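Local coordinates for cellulase CEL9M (Clostridium cellulolyticum, PDB 1IA6), which probably hydrolyses internal beta-1,4-glucosidic linkages of cellulose and related beta-glucans, as a family 9 glycoside hydrolase, at residues A[7-12]-A[421-426]; A[123-128]-A[133-138]; A[306-311]-A[412-417]. All blocks are in the same frame, centred on the assembly; numbering follows the deposited sequence. Where two conformers were deposited one is given.

Contact 1: residues A[7-12]-A[421-426]; sequences STALKD and GVLAGA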
loop_
_atom_site.group_PDB
_atom_site.type_symbol
_atom_site.label_atom_id
_atom_site.label_comp_id
_atom_site.label_asym_id
_atom_site.label_seq_id
_atom_site.Cartn_x
_atom_site.Cartn_y
_atom_site.Cartn_z
ATOM N N SER A 7 -8.309 9.160 15.426
ATOM C CA SER A 7 -8.796 10.090 14.415
ATOM C C SER A 7 -7.673 10.921 13.798
ATOM O O SER A 7 -7.569 11.027 12.572
ATOM C CB SER A 7 -9.841 11.024 15.033
ATOM O OG SER A 7 -10.352 11.926 14.069
ATOM N N THR A 8 -6.841 11.516 14.649
ATOM C CA THR A 8 -5.736 12.341 14.182
ATOM C C THR A 8 -4.691 11.490 13.469
ATOM O O THR A 8 -4.105 11.916 12.476
ATOM C CB THR A 8 -5.075 13.100 15.352
ATOM O OG1 THR A 8 -6.032 13.990 15.940
ATOM C CG2 THR A 8 -3.887 13.918 14.859
ATOM N N ALA A 9 -4.460 10.283 13.973
ATOM C CA ALA A 9 -3.485 9.393 13.349
ATOM C C ALA A 9 -3.958 9.049 11.937
ATOM O O ALA A 9 -3.161 9.009 11.001
ATOM C CB ALA A 9 -3.321 8.123 14.174
ATOM N N LEU A 10 -5.256 8.800 11.788
ATOM C CA LEU A 10 -5.809 8.471 10.478
ATOM C C LEU A 10 -5.568 9.618 9.502
ATOM O O LEU A 10 -5.066 9.403 8.398
ATOM C CB LEU A 10 -7.312 8.191 10.577
ATOM C CG LEU A 10 -8.005 7.910 9.239
ATOM C CD1 LEU A 10 -7.372 6.686 8.573
ATOM C CD2 LEU A 10 -9.491 7.682 9.471
ATOM N N LYS A 11 -5.923 10.832 9.912
ATOM C CA LYS A 11 -5.729 12.007 9.068
ATOM C C LYS A 11 -4.273 12.118 8.636
ATOM O O LYS A 11 -3.981 12.348 7.462
ATOM C CB LYS A 11 -6.118 13.286 9.813
ATOM C CG LYS A 11 -5.932 14.545 8.965
ATOM C CD LYS A 11 -6.155 15.830 9.757
ATOM C CE LYS A 11 -5.037 16.076 10.758
ATOM N NZ LYS A 11 -5.189 17.389 11.456
ATOM N N ASP A 12 -3.360 11.961 9.590
ATOM C CA ASP A 12 -1.938 12.050 9.283
ATOM C C ASP A 12 -1.479 10.969 8.308
ATOM O O ASP A 12 -0.729 11.258 7.387
ATOM C CB ASP A 12 -1.088 11.937 10.552
ATOM C CG ASP A 12 -1.224 13.136 11.469
ATOM O OD1 ASP A 12 -1.636 14.220 11.005
ATOM O OD2 ASP A 12 -0.896 12.992 12.664
ATOM N N GLY A 421 -5.618 1.589 6.612
ATOM C CA GLY A 421 -6.676 0.610 6.802
ATOM C C GLY A 421 -6.926 0.207 8.246
ATOM O O GLY A 421 -8.071 0.198 8.700
ATOM N N VAL A 422 -5.867 -0.131 8.978
ATOM C CA VAL A 422 -6.034 -0.540 10.367
ATOM C C VAL A 422 -6.555 0.609 11.232
ATOM O O VAL A 422 -7.370 0.392 12.129
ATOM C CB VAL A 422 -4.709 -1.111 10.968
ATOM C CG1 VAL A 422 -3.702 -0.005 11.216
ATOM C CG2 VAL A 422 -5.016 -1.869 12.258
ATOM N N LEU A 423 -6.096 1.829 10.969
ATOM C CA LEU A 423 -6.570 2.975 11.740
ATOM C C LEU A 423 -8.056 3.217 11.465
ATOM O O LEU A 423 -8.819 3.554 12.372
ATOM C CB LEU A 423 -5.749 4.223 11.407
ATOM C CG LEU A 423 -4.343 4.234 12.022
ATOM C CD1 LEU A 423 -3.554 5.437 11.530
ATOM C CD2 LEU A 423 -4.463 4.263 13.544
ATOM N N ALA A 424 -8.472 3.044 10.215
ATOM C CA ALA A 424 -9.879 3.230 9.869
ATOM C C ALA A 424 -10.695 2.180 10.621
ATOM O O ALA A 424 -11.786 2.464 11.126
ATOM C CB ALA A 424 -10.084 3.084 8.359
ATOM N N GLY A 425 -10.156 0.968 10.703
ATOM C CA GLY A 425 -10.843 -0.096 11.413
ATOM C C GLY A 425 -10.860 0.148 12.913
ATOM O O GLY A 425 -11.837 -0.171 13.590
ATOM N N ALA A 426 -9.779 0.715 13.441
ATOM C CA ALA A 426 -9.691 0.995 14.871
ATOM C C ALA A 426 -10.780 1.978 15.283
ATOM O O ALA A 426 -11.401 1.832 16.336
ATOM C CB ALA A 426 -8.318 1.568 15.211
#
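Ala9 is the first residue of 7-12 to meet the partner helix, and it does so with both its methyl group and its backbone. Its CB points toward 421-426 and lies 3.8 Å from Leu423 CD1, with CD2 of the same leucine a little farther off, so the fork of Leu423 closes over this small side chain. The Ala9 carbonyl belongs to the same surface: its O is 3.6 Å from Leu423 CD1, a van der Waals contact of a methyl group with a carbonyl oxygen. One residue on, Leu10 brings a long side chain past Leu423 in the opposite sense. With CG turned away from its own backbone N (chi1 177°), its CD1 lies 4.1 Å from Leu423 CB, and the same methyl comes within 4.1 Å of Ala424 N. Leu423 therefore takes part on two sides, its terminal methyls on Ala9 and its CB on Leu10. Val420 and Ile427, from the same helix as Leu423, also touch Leu10, while Val337 of helix 327-341 touches Leu423. All four touching residues are buried, and the segments meet by van der Waals packing of aliphatic groups; methyls touch two polar backbone atoms, Ala9 O and Ala424 N, but no polar bond links the segments. The local axes approach to 9.2 Å with 153° between their N-to-C directions, so helix 6-15 runs roughly antiparallel to helix 413-429. Antiparallel packing of neighbouring helices is typical of the (alpha/alpha)6 barrel of family 9 cellulases, and here it brings the chain's first and last helices together.

Contact 2: residues A[123-128]-A[133-138]; sequences NADHTY and EEQTGQ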
loop_
_atom_site.group_PDB
_atom_site.type_symbol
_atom_site.label_atom_id
_atom_site.label_comp_id
_atom_site.label_asym_id
_atom_site.label_seq_id
_atom_site.Cartn_x
_atom_site.Cartn_y
_atom_site.Cartn_z
ATOM N N ASN A 123 18.805 1.499 -9.636
ATOM C CA ASN A 123 20.215 1.694 -9.323
ATOM C C ASN A 123 20.677 3.133 -9.497
ATOM O O ASN A 123 21.308 3.699 -8.605
ATOM C CB ASN A 123 21.069 0.759 -10.177
ATOM C CG ASN A 123 20.758 -0.695 -9.916
ATOM O OD1 ASN A 123 20.921 -1.178 -8.794
ATOM N ND2 ASN A 123 20.296 -1.404 -10.943
ATOM N N ALA A 124 20.357 3.723 -10.644
ATOM C CA ALA A 124 20.749 5.097 -10.932
ATOM C C ALA A 124 20.024 6.101 -10.046
ATOM O O ALA A 124 20.627 7.049 -9.544
ATOM C CB ALA A 124 20.488 5.417 -12.398
ATOM N N ASP A 125 18.726 5.895 -9.852
ATOM C CA ASP A 125 17.944 6.808 -9.027
ATOM C C ASP A 125 18.513 6.912 -7.617
ATOM O O ASP A 125 18.528 7.987 -7.022
ATOM C CB ASP A 125 16.490 6.343 -8.948
ATOM C CG ASP A 125 15.622 7.295 -8.152
ATOM O OD1 ASP A 125 15.409 8.431 -8.614
ATOM O OD2 ASP A 125 15.160 6.907 -7.061
ATOM N N HIS A 126 18.998 5.794 -7.093
ATOM C CA HIS A 126 19.540 5.768 -5.744
ATOM C C HIS A 126 20.901 6.434 -5.570
ATOM O O HIS A 126 21.335 6.659 -4.442
ATOM C CB HIS A 126 19.575 4.325 -5.240
ATOM C CG HIS A 126 18.214 3.725 -5.072
ATOM N ND1 HIS A 126 18.016 2.413 -4.698
ATOM C CD2 HIS A 126 16.981 4.267 -5.212
ATOM C CE1 HIS A 126 16.718 2.175 -4.614
ATOM N NE2 HIS A 126 16.068 3.283 -4.920
ATOM N N THR A 127 21.573 6.757 -6.673
ATOM C CA THR A 127 22.870 7.426 -6.579
ATOM C C THR A 127 22.646 8.925 -6.416
ATOM O O THR A 127 23.581 9.681 -6.148
ATOM C CB THR A 127 23.737 7.203 -7.837
ATOM O OG1 THR A 127 23.076 7.757 -8.981
ATOM C CG2 THR A 127 23.989 5.720 -8.059
ATOM N N TYR A 128 21.396 9.348 -6.579
ATOM C CA TYR A 128 21.028 10.754 -6.459
ATOM C C TYR A 128 20.418 11.047 -5.093
ATOM O O TYR A 128 19.622 10.262 -4.582
ATOM C CB TYR A 128 20.009 11.118 -7.548
ATOM C CG TYR A 128 19.398 12.502 -7.410
ATOM C CD1 TYR A 128 20.096 13.643 -7.810
ATOM C CD2 TYR A 128 18.121 12.668 -6.870
ATOM C CE1 TYR A 128 19.537 14.917 -7.677
ATOM C CE2 TYR A 128 17.554 13.935 -6.730
ATOM C CZ TYR A 128 18.267 15.054 -7.136
ATOM O OH TYR A 128 17.712 16.303 -6.994
ATOM N N GLU A 133 12.190 17.632 -7.234
ATOM C CA GLU A 133 11.941 18.750 -8.139
ATOM C C GLU A 133 13.188 19.176 -8.911
ATOM O O GLU A 133 13.082 19.777 -9.984
ATOM C CB GLU A 133 11.402 19.961 -7.366
ATOM C CG GLU A 133 10.044 19.762 -6.699
ATOM C CD GLU A 133 10.128 19.017 -5.380
ATOM O OE1 GLU A 133 11.253 18.717 -4.930
ATOM O OE2 GLU A 133 9.062 18.738 -4.787
ATOM N N GLU A 134 14.363 18.866 -8.369
ATOM C CA GLU A 134 15.618 19.248 -9.011
ATOM C C GLU A 134 16.347 18.088 -9.686
ATOM O O GLU A 134 17.477 18.247 -10.154
ATOM C CB GLU A 134 16.544 19.914 -7.989
ATOM C CG GLU A 134 15.908 21.093 -7.264
ATOM C CD GLU A 134 16.849 21.755 -6.276
ATOM O OE1 GLU A 134 17.413 21.041 -5.420
ATOM O OE2 GLU A 134 17.019 22.990 -6.350
ATOM N N GLN A 135 15.710 16.922 -9.733
ATOM C CA GLN A 135 16.310 15.757 -10.376
ATOM C C GLN A 135 15.941 15.836 -11.854
ATOM O O GLN A 135 14.837 15.472 -12.250
ATOM C CB GLN A 135 15.767 14.473 -9.748
ATOM C CG GLN A 135 16.348 13.202 -10.329
ATOM C CD GLN A 135 15.933 11.978 -9.545
ATOM O OE1 GLN A 135 14.804 11.898 -9.062
ATOM N NE2 GLN A 135 16.840 11.012 -9.421
ATOM N N THR A 136 16.881 16.317 -12.658
ATOM C CA THR A 136 16.667 16.469 -14.089
ATOM C C THR A 136 17.208 15.292 -14.887
ATOM O O THR A 136 17.781 14.354 -14.332
ATOM C CB THR A 136 17.340 17.748 -14.606
ATOM O OG1 THR A 136 18.745 17.690 -14.332
ATOM C CG2 THR A 136 16.744 18.972 -13.926
ATOM N N GLY A 137 17.023 15.357 -16.199
ATOM C CA GLY A 137 17.497 14.296 -17.061
ATOM C C GLY A 137 16.354 13.448 -17.573
ATOM O O GLY A 137 15.194 13.861 -17.536
ATOM N N GLN A 138 16.683 12.252 -18.042
ATOM C CA GLN A 138 15.682 11.341 -18.575
ATOM C C GLN A 138 15.500 10.058 -17.783
ATOM O O GLN A 138 16.456 9.328 -17.534
ATOM C CB GLN A 138 16.031 10.963 -20.018
ATOM C CG GLN A 138 15.478 11.890 -21.083
ATOM C CD GLN A 138 13.962 11.872 -21.136
ATOM O OE1 GLN A 138 13.302 12.835 -20.745
ATOM N NE2 GLN A 138 13.400 10.766 -21.614
#
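Gln135 and Tyr128 bury the most surface here, and they join a type I beta turn, Asp125 to Tyr128, to the loop that follows helix 122-125 and leads to strand 143-145. The motif is an amide-aromatic stack: the Gln135 side chain lies along the Tyr128 ring, with the amide and ring planes only 21° apart. Its CG sits over one face, 4.0 Å from the ring centroid and 16° off the normal, which meets the geometry of a CH-pi contact. Farther along the chain the amide nitrogen overhangs the rim, with Gln135 NE2 3.3 Å from Tyr128 CD2, while nearer the backbone Gln135 CB is 3.5 Å from Tyr128 CE2. An extended glutamine, with CG anti to the backbone N and CD also trans, gives the length needed to span the ring in this way. At the phenol end, Tyr128 OH lies beside the Glu134 backbone, 3.5 Å from Glu134 C, and its hydrogen bond is made to the carbonyl of Ala131. The glutamine thus packs on one face of the ring while Ala131 O holds the hydroxyl.

Polar contacts fix the rotation of the amide. Gln135 OE1 is hydrogen-bonded to His39 NE2, and His39 is a zinc ligand, so Gln135 acts as a second-shell residue that probably helps to orient this imidazole. A further bond joins OE1 to His60 ND1, while Asp125 OD2 takes the backbone N of His60. The other carboxylate oxygen completes the link: Gln135 NE2 donates to Asp125 OD1 over 3.1 Å, approaching on the anti side and 33° out of the carboxylate plane.

Contact 3: residues A[306-311]-A[412-417]; sequences VLRYAA and ALDYNA. With SO4 (sulfate ion), chain E.
An arginine-centred anion site lies between the starts of helices 306-323 and 413-429, close to Glu410, a predicted active-site residue, which the Tyr415 side chain approaches to about 4 Å. A sulfate, probably from the crystallisation liquor, occupies it. Two nitrogens of Arg308 grip separate oxygens of the ion: NH1 donates to sulfate O2 over 3.0 Å with an N-H...O angle of 168°, and NH2 to sulfate O3 over 2.8 Å. The sulfur lies in the guanidinium plane, so the grip is edge-on and two-pronged, and Trp256 NE1 adds a further bond to the ion. NH1 also forms a salt bridge to Asp414 OD2 at 2.8 Å, although the hydrogen-bond angle of 121° makes that bond weak. Arg308 CB packs on the Tyr415 ring face, 4.1 Å from its centroid, and bends at chi2 (-90°) and chi3 bring the guanidinium to Asp414 and the sulfate. There Tyr415 CE1 lies over one guanidinium face near its rim, 3.6 Å from Arg308 NH1, the two planes steeply inclined; Tyr309 OH lies over the opposite face. A water donates to Arg308 O and Tyr415 O, bridging the two helix backbones. With NE and NH2 tied to the carbonyls of Gly305 and Trp304, and NH1 to Asp414, the guanidinium edge is held toward the sulfate, consistent with a site able to accept an anion.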
loop_
_atom_site.group_PDB
_atom_site.type_symbol
_atom_site.label_atom_id
_atom_site.label_comp_id
_atom_site.label_asym_id
_atom_site.label_seq_id
_atom_site.Cartn_x
_atom_site.Cartn_y
_atom_site.Cartn_z
ATOM N N VAL A 306 9.098 -4.015 9.829
ATOM C CA VAL A 306 8.376 -4.801 10.819
ATOM C C VAL A 306 6.999 -4.250 11.190
ATOM O O VAL A 306 6.049 -5.020 11.335
ATOM C CB VAL A 306 9.227 -5.012 12.101
ATOM C CG1 VAL A 306 9.468 -3.697 12.801
ATOM C CG2 VAL A 306 8.531 -5.998 13.024
ATOM N N LEU A 307 6.876 -2.933 11.332
ATOM C CA LEU A 307 5.582 -2.338 11.687
ATOM C C LEU A 307 4.600 -2.447 10.526
ATOM O O LEU A 307 3.389 -2.553 10.727
ATOM C CB LEU A 307 5.756 -0.873 12.095
ATOM C CG LEU A 307 6.633 -0.675 13.339
ATOM C CD1 LEU A 307 6.741 0.807 13.657
ATOM C CD2 LEU A 307 6.031 -1.431 14.521
ATOM N N ARG A 308 5.131 -2.415 9.309
ATOM C CA ARG A 308 4.315 -2.544 8.111
ATOM C C ARG A 308 3.570 -3.882 8.165
ATOM O O ARG A 308 2.378 -3.953 7.862
ATOM C CB ARG A 308 5.223 -2.443 6.869
ATOM C CG ARG A 308 4.682 -3.017 5.564
ATOM C CD ARG A 308 5.059 -4.482 5.424
ATOM N NE ARG A 308 6.506 -4.706 5.496
ATOM C CZ ARG A 308 7.361 -4.536 4.489
ATOM N NH1 ARG A 308 6.942 -4.129 3.296
ATOM N NH2 ARG A 308 8.649 -4.803 4.668
ATOM N N TYR A 309 4.265 -4.941 8.578
ATOM C CA TYR A 309 3.642 -6.258 8.670
ATOM C C TYR A 309 2.601 -6.338 9.782
ATOM O O TYR A 309 1.527 -6.905 9.586
ATOM C CB TYR A 309 4.703 -7.342 8.890
ATOM C CG TYR A 309 5.605 -7.564 7.698
ATOM C CD1 TYR A 309 5.068 -7.819 6.436
ATOM C CD2 TYR A 309 6.994 -7.531 7.828
ATOM C CE1 TYR A 309 5.888 -8.034 5.333
ATOM C CE2 TYR A 309 7.826 -7.747 6.726
ATOM C CZ TYR A 309 7.262 -7.997 5.483
ATOM O OH TYR A 309 8.063 -8.212 4.384
ATOM N N ALA A 310 2.918 -5.780 10.950
ATOM C CA ALA A 310 1.986 -5.815 12.075
ATOM C C ALA A 310 0.688 -5.075 11.750
ATOM O O ALA A 310 -0.408 -5.541 12.089
ATOM C CB ALA A 310 2.641 -5.216 13.322
ATOM N N ALA A 311 0.811 -3.926 11.090
ATOM C CA ALA A 311 -0.357 -3.136 10.711
ATOM C C ALA A 311 -1.198 -3.851 9.654
ATOM O O ALA A 311 -2.425 -3.844 9.723
ATOM C CB ALA A 311 0.081 -1.768 10.188
ATOM N N ALA A 412 7.622 4.108 3.210
ATOM C CA ALA A 412 7.226 3.708 1.863
ATOM C C ALA A 412 5.721 3.675 1.675
ATOM O O ALA A 412 4.964 3.610 2.641
ATOM C CB ALA A 412 7.806 2.336 1.545
ATOM N N LEU A 413 5.296 3.707 0.415
ATOM C CA LEU A 413 3.876 3.662 0.092
ATOM C C LEU A 413 3.200 2.436 0.700
ATOM O O LEU A 413 2.159 2.557 1.345
ATOM C CB LEU A 413 3.666 3.619 -1.423
ATOM C CG LEU A 413 4.070 4.820 -2.276
ATOM C CD1 LEU A 413 3.746 4.525 -3.744
ATOM C CD2 LEU A 413 3.335 6.061 -1.803
ATOM N N ASP A 414 3.791 1.258 0.500
ATOM C CA ASP A 414 3.181 0.036 1.010
ATOM C C ASP A 414 3.128 -0.032 2.536
ATOM O O ASP A 414 2.291 -0.736 3.099
ATOM C CB ASP A 414 3.868 -1.210 0.423
ATOM C CG ASP A 414 5.229 -1.489 1.030
ATOM O OD1 ASP A 414 6.179 -0.715 0.784
ATOM O OD2 ASP A 414 5.350 -2.498 1.756
ATOM N N TYR A 415 4.004 0.710 3.202
ATOM C CA TYR A 415 4.008 0.741 4.665
ATOM C C TYR A 415 2.736 1.443 5.134
ATOM O O TYR A 415 1.981 0.919 5.957
ATOM C CB TYR A 415 5.205 1.539 5.189
ATOM C CG TYR A 415 6.548 0.840 5.170
ATOM C CD1 TYR A 415 6.807 -0.223 4.304
ATOM C CD2 TYR A 415 7.581 1.282 5.998
ATOM C CE1 TYR A 415 8.064 -0.826 4.265
ATOM C CE2 TYR A 415 8.840 0.689 5.967
ATOM C CZ TYR A 415 9.075 -0.363 5.099
ATOM O OH TYR A 415 10.321 -0.938 5.064
ATOM N N ASN A 416 2.507 2.642 4.603
ATOM C CA ASN A 416 1.341 3.424 4.988
ATOM C C ASN A 416 -0.005 2.912 4.505
ATOM O O ASN A 416 -1.027 3.190 5.130
ATOM C CB ASN A 416 1.512 4.881 4.552
ATOM C CG ASN A 416 2.173 5.724 5.625
ATOM O OD1 ASN A 416 3.326 5.493 5.986
ATOM N ND2 ASN A 416 1.438 6.698 6.153
ATOM N N ALA A 417 -0.022 2.165 3.406
ATOM C CA ALA A 417 -1.288 1.652 2.888
ATOM C C ALA A 417 -2.027 0.847 3.958
ATOM O O ALA A 417 -3.207 1.083 4.221
ATOM C CB ALA A 417 -1.041 0.788 1.657
HETATM S S SO4 E . 10.461 -4.622 1.329
HETATM O O1 SO4 E . 11.412 -3.530 1.027
HETATM O O2 SO4 E . 9.083 -4.132 1.134
HETATM O O3 SO4 E . 10.650 -5.056 2.729
HETATM O O4 SO4 E . 10.725 -5.762 0.423
HETATM O O HOH W 1 1.155 -1.790 6.458
#

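Helix 413-429 ties contacts 1 and 3 together: its start serves 306-311 and a later part serves 7-12. Their centres are 13 Å apart, and they meet directly where Val422 CB packs 3.8 Å from Ala311 O. Contact 2 lies at the periphery, its centre 33 Å from that of contact 1 and 25 Å from that of contact 3, and touches neither. Along the chain, contact 1 closes a loop of 408 residues that encloses contact 2 and then contact 3 in series. The last helix thus connects the chain's beginning with the region near the predicted catalytic Glu410, while contact 2 belongs to the loops beside the zinc site.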